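Local coordinates for protein major allergen Alt a 1 (Alternaria alternata, PDB 3V0R) that is a secreted fungal beta-barrel allergen that forms a disulfide-linked homodimer and may bind plant thaumatin-like proteins and inhibit their beta-glucanase activity, at residues 10-22 against 34-46. Residues are numbered along the deposited sequence; the frame is centred on the assembly and turned at random. Where two conformers were deposited one is given.
Sequences TEGDYVWKISEFY and LGFNIKATNGGTL. With 0FU (2,5,6-triaminopyrimidin-4-ol), chain M; 8AC (8-aminooctanoic acid), chain L; 0FU (2,5,6-triaminopyrimidin-4-ol), chain K; 0FU (2,5,6-triaminopyrimidin-4-ol), chain J.
Strands 15-22 and 34-40 run antiparallel as the two arms of a hairpin, their axes approaching to 4.6 Å, with Lys17-Lys39, Ser19-Asn37 and Tyr22-Gly35 as hydrogen-bonded pairs and a beta bulge at Glu20 and Phe21 shifting the register by one. On the face carrying Trp16, Ile18 and Ile38, Leu46 lays its CD2 over the indole, 3.6 Å from the centroid of the six-membered ring of Trp16, a CH-pi contact. Ile38 CG2 meets CE3 of the same indole at 3.4 Å. Ile18 lies alongside Ile38 and sends CG2 to CD2 of the Phe36 ring, 3.7 Å away. Past the bulge, Phe21 CZ touches Leu34 CD1.

At the other end, Thr41 OG1, set between its backbone N and carbonyl carbon (chi1 63°), accepts from Gly12 N and donates to Val15 O at 2.7 Å, from above the carbonyl plane. Asn42 ND2 reaches Asp13 OD1 in a nearly straight 2.8 Å bond, amide and carboxylate planes 82° apart, and also bonds Val88 O of a neighbouring subunit, while Asn42 OD1 accepts from Gly44 N, closing an Asx turn. This end borders the 8-aminooctanoic acid pocket; at the far end, N1 of a 2,5,6-triaminopyrimidin-4-ol lies 3.4 Å from Gly35 CA.

Strand 114-128 pairs with the other edge of 15-22, and strand 47-53 with the other edge of 34-40, while Leu82 and Leu84 of strand 81-87 pack on Phe36 and Ile38 across the barrel interior.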
loop_
_atom_site.group_PDB
_atom_site.type_symbol
_atom_site.label_atom_id
_atom_site.label_comp_id
_atom_site.label_asym_id
_atom_site.label_seq_id
_atom_site.Cartn_x
_atom_site.Cartn_y
_atom_site.Cartn_z
ATOM N N THR A 10 -3.314 3.095 31.029
ATOM C CA THR A 10 -2.957 2.204 29.925
ATOM C C THR A 10 -4.151 1.478 29.296
ATOM O O THR A 10 -3.984 0.668 28.359
ATOM C CB THR A 10 -1.912 1.169 30.383
ATOM O OG1 THR A 10 -2.465 0.377 31.433
ATOM C CG2 THR A 10 -0.647 1.877 30.945
ATOM N N GLU A 11 -5.352 1.793 29.759
ATOM C CA GLU A 11 -6.525 1.194 29.165
ATOM C C GLU A 11 -7.687 2.129 29.192
ATOM O O GLU A 11 -7.891 2.826 30.180
ATOM C CB GLU A 11 -6.890 -0.104 29.920
ATOM C CG GLU A 11 -7.968 -0.909 29.221
ATOM C CD GLU A 11 -9.410 -0.376 29.406
ATOM O OE1 GLU A 11 -9.706 0.204 30.490
ATOM O OE2 GLU A 11 -10.268 -0.556 28.472
ATOM N N GLY A 12 -8.461 2.114 28.124
ATOM C CA GLY A 12 -9.673 2.889 28.089
ATOM C C GLY A 12 -10.246 2.920 26.682
ATOM O O GLY A 12 -9.547 2.703 25.718
ATOM N N ASP A 13 -11.499 3.271 26.554
ATOM C CA ASP A 13 -12.099 3.364 25.219
ATOM C C ASP A 13 -11.444 4.445 24.380
ATOM O O ASP A 13 -11.516 4.387 23.162
ATOM C CB ASP A 13 -13.578 3.672 25.308
ATOM C CG ASP A 13 -14.435 2.467 25.680
ATOM O OD1 ASP A 13 -14.069 1.328 25.469
ATOM O OD2 ASP A 13 -15.535 2.699 26.237
ATOM N N TYR A 14 -10.869 5.472 25.041
ATOM C CA TYR A 14 -10.247 6.604 24.338
ATOM C C TYR A 14 -8.739 6.657 24.567
ATOM O O TYR A 14 -8.096 7.680 24.340
ATOM C CB TYR A 14 -10.936 7.898 24.785
ATOM C CG TYR A 14 -12.377 7.914 24.304
ATOM C CD1 TYR A 14 -13.391 7.561 25.138
ATOM C CD2 TYR A 14 -12.671 8.229 22.986
ATOM C CE1 TYR A 14 -14.723 7.533 24.705
ATOM C CE2 TYR A 14 -13.994 8.220 22.550
ATOM C CZ TYR A 14 -14.967 7.840 23.399
ATOM O OH TYR A 14 -16.274 7.815 22.967
ATOM N N VAL A 15 -8.186 5.532 25.000
ATOM C CA VAL A 15 -6.755 5.369 25.239
ATOM C C VAL A 15 -6.144 4.333 24.312
ATOM O O VAL A 15 -6.625 3.174 24.221
ATOM C CB VAL A 15 -6.531 4.961 26.714
ATOM C CG1 VAL A 15 -5.015 4.781 26.980
ATOM C CG2 VAL A 15 -7.117 6.031 27.645
ATOM N N TRP A 16 -5.140 4.754 23.550
ATOM C CA TRP A 16 -4.447 3.916 22.581
ATOM C C TRP A 16 -3.006 3.784 22.929
ATOM O O TRP A 16 -2.432 4.722 23.524
ATOM C CB TRP A 16 -4.590 4.466 21.181
ATOM C CG TRP A 16 -5.970 4.496 20.609
ATOM C CD1 TRP A 16 -7.103 3.881 21.073
ATOM C CD2 TRP A 16 -6.406 5.204 19.393
ATOM N NE1 TRP A 16 -8.162 4.140 20.247
ATOM C CE2 TRP A 16 -7.772 4.935 19.224
ATOM C CE3 TRP A 16 -5.767 6.030 18.488
ATOM C CZ2 TRP A 16 -8.506 5.458 18.168
ATOM C CZ3 TRP A 16 -6.489 6.526 17.428
ATOM C CH2 TRP A 16 -7.851 6.287 17.305
ATOM N N LYS A 17 -2.369 2.672 22.530
ATOM C CA LYS A 17 -0.952 2.430 22.815
ATOM C C LYS A 17 -0.179 2.740 21.567
ATOM O O LYS A 17 -0.605 2.329 20.468
ATOM C CB LYS A 17 -0.785 0.948 23.125
ATOM C CG LYS A 17 0.645 0.555 23.462
ATOM C CD LYS A 17 0.695 -0.929 23.855
ATOM C CE LYS A 17 0.942 -1.766 22.608
ATOM N NZ LYS A 17 1.173 -3.220 22.932
ATOM N N ILE A 18 0.945 3.450 21.720
ATOM C CA ILE A 18 1.827 3.805 20.644
ATOM C C ILE A 18 3.109 3.010 20.900
ATOM O O ILE A 18 3.650 2.956 22.003
ATOM C CB ILE A 18 2.172 5.306 20.563
ATOM C CG1 ILE A 18 0.907 6.147 20.638
ATOM C CG2 ILE A 18 3.049 5.572 19.311
ATOM C CD1 ILE A 18 -0.004 6.098 19.413
ATOM N N SER A 19 3.577 2.340 19.878
ATOM C CA SER A 19 4.765 1.490 19.992
ATOM C C SER A 19 5.511 1.410 18.642
ATOM O O SER A 19 5.018 1.847 17.577
ATOM C CB SER A 19 4.406 0.049 20.432
ATOM O OG SER A 19 3.539 -0.531 19.480
ATOM N N GLU A 20 6.704 0.828 18.712
ATOM C CA GLU A 20 7.568 0.649 17.500
ATOM C C GLU A 20 7.776 1.922 16.661
ATOM O O GLU A 20 7.741 1.967 15.421
ATOM C CB GLU A 20 7.131 -0.602 16.699
ATOM C CG GLU A 20 6.633 -1.874 17.459
ATOM C CD GLU A 20 7.326 -2.356 18.816
ATOM O OE1 GLU A 20 6.489 -2.792 19.600
ATOM O OE2 GLU A 20 8.602 -2.426 19.133
ATOM N N PHE A 21 8.046 3.010 17.360
ATOM C CA PHE A 21 8.441 4.228 16.687
ATOM C C PHE A 21 9.698 3.959 15.884
ATOM O O PHE A 21 10.604 3.273 16.342
ATOM C CB PHE A 21 8.789 5.336 17.719
ATOM C CG PHE A 21 9.302 6.600 17.100
ATOM C CD1 PHE A 21 8.469 7.440 16.464
ATOM C CD2 PHE A 21 10.631 6.874 17.096
ATOM C CE1 PHE A 21 8.930 8.637 15.922
ATOM C CE2 PHE A 21 11.149 8.037 16.531
ATOM C CZ PHE A 21 10.281 8.920 15.921
ATOM N N TYR A 22 9.735 4.481 14.661
ATOM C CA TYR A 22 10.930 4.459 13.809
ATOM C C TYR A 22 11.067 5.815 13.187
ATOM O O TYR A 22 10.098 6.488 12.959
ATOM C CB TYR A 22 10.807 3.399 12.688
ATOM C CG TYR A 22 11.993 3.264 11.714
ATOM C CD1 TYR A 22 12.982 2.258 11.882
ATOM C CD2 TYR A 22 12.097 4.067 10.580
ATOM C CE1 TYR A 22 14.027 2.098 10.965
ATOM C CE2 TYR A 22 13.169 3.928 9.683
ATOM C CZ TYR A 22 14.132 2.967 9.883
ATOM O OH TYR A 22 15.136 2.795 8.944
ATOM N N LEU A 34 9.188 8.495 8.992
ATOM C CA LEU A 34 8.741 8.450 10.366
ATOM C C LEU A 34 7.529 7.547 10.462
ATOM O O LEU A 34 6.648 7.596 9.590
ATOM C CB LEU A 34 8.354 9.894 10.779
ATOM C CG LEU A 34 8.445 10.501 12.141
ATOM C CD1 LEU A 34 9.791 10.428 12.770
ATOM C CD2 LEU A 34 8.128 11.996 11.964
ATOM N N GLY A 35 7.456 6.748 11.512
ATOM C CA GLY A 35 6.319 5.903 11.728
ATOM C C GLY A 35 6.207 5.289 13.100
ATOM O O GLY A 35 7.156 5.285 13.873
ATOM N N PHE A 36 5.028 4.720 13.377
ATOM C CA PHE A 36 4.762 4.106 14.669
ATOM C C PHE A 36 3.486 3.305 14.582
ATOM O O PHE A 36 2.745 3.442 13.629
ATOM C CB PHE A 36 4.657 5.176 15.791
ATOM C CG PHE A 36 3.734 6.277 15.457
ATOM C CD1 PHE A 36 4.206 7.428 14.809
ATOM C CD2 PHE A 36 2.365 6.188 15.773
ATOM C CE1 PHE A 36 3.332 8.436 14.455
ATOM C CE2 PHE A 36 1.486 7.217 15.408
ATOM C CZ PHE A 36 1.975 8.330 14.756
ATOM N N ASN A 37 3.294 2.382 15.496
ATOM C CA ASN A 37 2.105 1.521 15.527
ATOM C C ASN A 37 1.127 2.100 16.525
ATOM O O ASN A 37 1.554 2.644 17.596
ATOM C CB ASN A 37 2.477 0.102 15.969
ATOM C CG ASN A 37 3.273 -0.672 14.907
ATOM O OD1 ASN A 37 3.251 -0.318 13.690
ATOM N ND2 ASN A 37 3.936 -1.784 15.341
ATOM N N ILE A 38 -0.150 2.020 16.214
ATOM C CA ILE A 38 -1.230 2.486 17.114
ATOM C C ILE A 38 -2.187 1.335 17.368
ATOM O O ILE A 38 -2.652 0.680 16.392
ATOM C CB ILE A 38 -2.025 3.584 16.467
ATOM C CG1 ILE A 38 -1.132 4.780 16.122
ATOM C CG2 ILE A 38 -3.235 3.988 17.345
ATOM C CD1 ILE A 38 -1.936 5.940 15.562
ATOM N N LYS A 39 -2.479 1.052 18.615
ATOM C CA LYS A 39 -3.350 -0.070 18.980
ATOM C C LYS A 39 -4.376 0.304 20.022
ATOM O O LYS A 39 -4.038 0.964 21.017
ATOM C CB LYS A 39 -2.481 -1.231 19.487
ATOM C CG LYS A 39 -3.215 -2.541 19.641
ATOM C CD LYS A 39 -2.347 -3.672 20.166
ATOM C CE LYS A 39 -2.979 -5.029 19.855
ATOM N NZ LYS A 39 -4.369 -5.136 20.363
ATOM N N ALA A 40 -5.614 -0.103 19.841
ATOM C CA ALA A 40 -6.627 0.080 20.873
ATOM C C ALA A 40 -6.267 -0.713 22.103
ATOM O O ALA A 40 -5.580 -1.743 21.998
ATOM C CB ALA A 40 -8.020 -0.345 20.385
ATOM N N THR A 41 -6.656 -0.209 23.265
ATOM C CA THR A 41 -6.442 -0.908 24.538
ATOM C C THR A 41 -7.702 -1.532 25.109
ATOM O O THR A 41 -7.640 -2.211 26.120
ATOM C CB THR A 41 -5.891 0.069 25.602
ATOM O OG1 THR A 41 -6.848 1.095 25.877
ATOM C CG2 THR A 41 -4.586 0.732 25.119
ATOM N N ASN A 42 -8.866 -1.289 24.519
ATOM C CA ASN A 42 -10.111 -1.693 25.089
ATOM C C ASN A 42 -10.646 -3.037 24.546
ATOM O O ASN A 42 -11.852 -3.312 24.686
ATOM C CB ASN A 42 -11.165 -0.607 24.897
ATOM C CG ASN A 42 -11.638 -0.485 23.437
ATOM O OD1 ASN A 42 -10.984 -1.027 22.520
ATOM N ND2 ASN A 42 -12.738 0.278 23.226
ATOM N N GLY A 43 -9.797 -3.828 23.913
ATOM C CA GLY A 43 -10.224 -5.084 23.283
ATOM C C GLY A 43 -10.814 -4.905 21.885
ATOM O O GLY A 43 -11.131 -5.870 21.240
ATOM N N GLY A 44 -10.926 -3.665 21.384
ATOM C CA GLY A 44 -11.292 -3.499 19.987
ATOM C C GLY A 44 -10.193 -3.916 19.023
ATOM O O GLY A 44 -9.058 -4.074 19.374
ATOM N N THR A 45 -10.549 -3.999 17.766
ATOM C CA THR A 45 -9.673 -4.478 16.728
ATOM C C THR A 45 -8.562 -3.555 16.234
ATOM O O THR A 45 -7.565 -4.038 15.663
ATOM C CB THR A 45 -10.579 -4.975 15.587
ATOM O OG1 THR A 45 -10.851 -6.331 15.897
ATOM C CG2 THR A 45 -9.974 -4.916 14.327
ATOM N N LEU A 46 -8.669 -2.271 16.467
ATOM C CA LEU A 46 -7.793 -1.301 15.867
ATOM C C LEU A 46 -6.307 -1.536 16.181
ATOM O O LEU A 46 -5.876 -1.610 17.342
ATOM C CB LEU A 46 -8.249 0.083 16.374
ATOM C CG LEU A 46 -7.467 1.282 15.890
ATOM C CD1 LEU A 46 -7.959 1.485 14.468
ATOM C CD2 LEU A 46 -7.737 2.500 16.773
HETATM C C4 0FU M . 6.151 2.152 8.208
HETATM N N3 0FU M . 7.049 3.135 8.081
HETATM C C2 0FU M . 7.733 3.568 9.162
HETATM N NAA 0FU M . 8.625 4.559 8.956
HETATM N N1 0FU M . 7.550 3.019 10.399
HETATM C C6 0FU M . 6.654 2.036 10.568
HETATM N NAB 0FU M . 6.432 1.495 11.774
HETATM C C5 0FU M . 5.945 1.586 9.446
HETATM N NAC 0FU M . 5.027 0.622 9.502
HETATM O O4 0FU M . 5.433 1.650 7.171
HETATM N NAA 8AC L . -19.605 3.237 24.060
HETATM O OAB 8AC L . -11.825 7.530 19.036
HETATM O OAC 8AC L . -12.156 5.972 17.607
HETATM C CAD 8AC L . -18.716 3.298 22.890
HETATM C CAE 8AC L . -17.333 3.697 23.354
HETATM C CAF 8AC L . -16.251 3.210 22.411
HETATM C CAG 8AC L . -15.799 4.409 21.566
HETATM C CAH 8AC L . -14.356 4.330 21.221
HETATM C CAI 8AC L . -14.041 5.368 20.105
HETATM C CAJ 8AC L . -12.546 5.545 19.977
HETATM C CAK 8AC L . -12.172 6.406 18.754
HETATM C C4 0FU K . 8.458 0.169 7.893
HETATM N N3 0FU K . 7.780 -0.643 8.739
HETATM C C2 0FU K . 8.282 -0.866 9.981
HETATM N NAA 0FU K . 7.611 -1.685 10.809
HETATM N N1 0FU K . 9.428 -0.279 10.410
HETATM C C6 0FU K . 10.128 0.500 9.570
HETATM N NAB 0FU K . 11.296 1.113 9.829
HETATM C C5 0FU K . 9.637 0.731 8.331
HETATM N NAC 0FU K . 10.335 1.527 7.541
HETATM O O4 0FU K . 8.065 0.487 6.602
HETATM C C4 0FU J . -17.942 5.621 18.691
HETATM N N3 0FU J . -18.898 5.737 19.650
HETATM C C2 0FU J . -19.015 6.850 20.425
HETATM N NAA 0FU J . -19.982 6.901 21.354
HETATM N N1 0FU J . -18.183 7.904 20.275
HETATM C C6 0FU J . -17.203 7.840 19.328
HETATM N NAB 0FU J . -16.385 8.855 19.171
HETATM C C5 0FU J . -17.050 6.691 18.502
HETATM N NAC 0FU J . -16.094 6.587 17.542
HETATM O O4 0FU J . -17.794 4.502 17.898
HETATM O O HOH W 1 -9.038 1.565 23.276
HETATM O O HOH W 2 6.256 0.790 13.526
#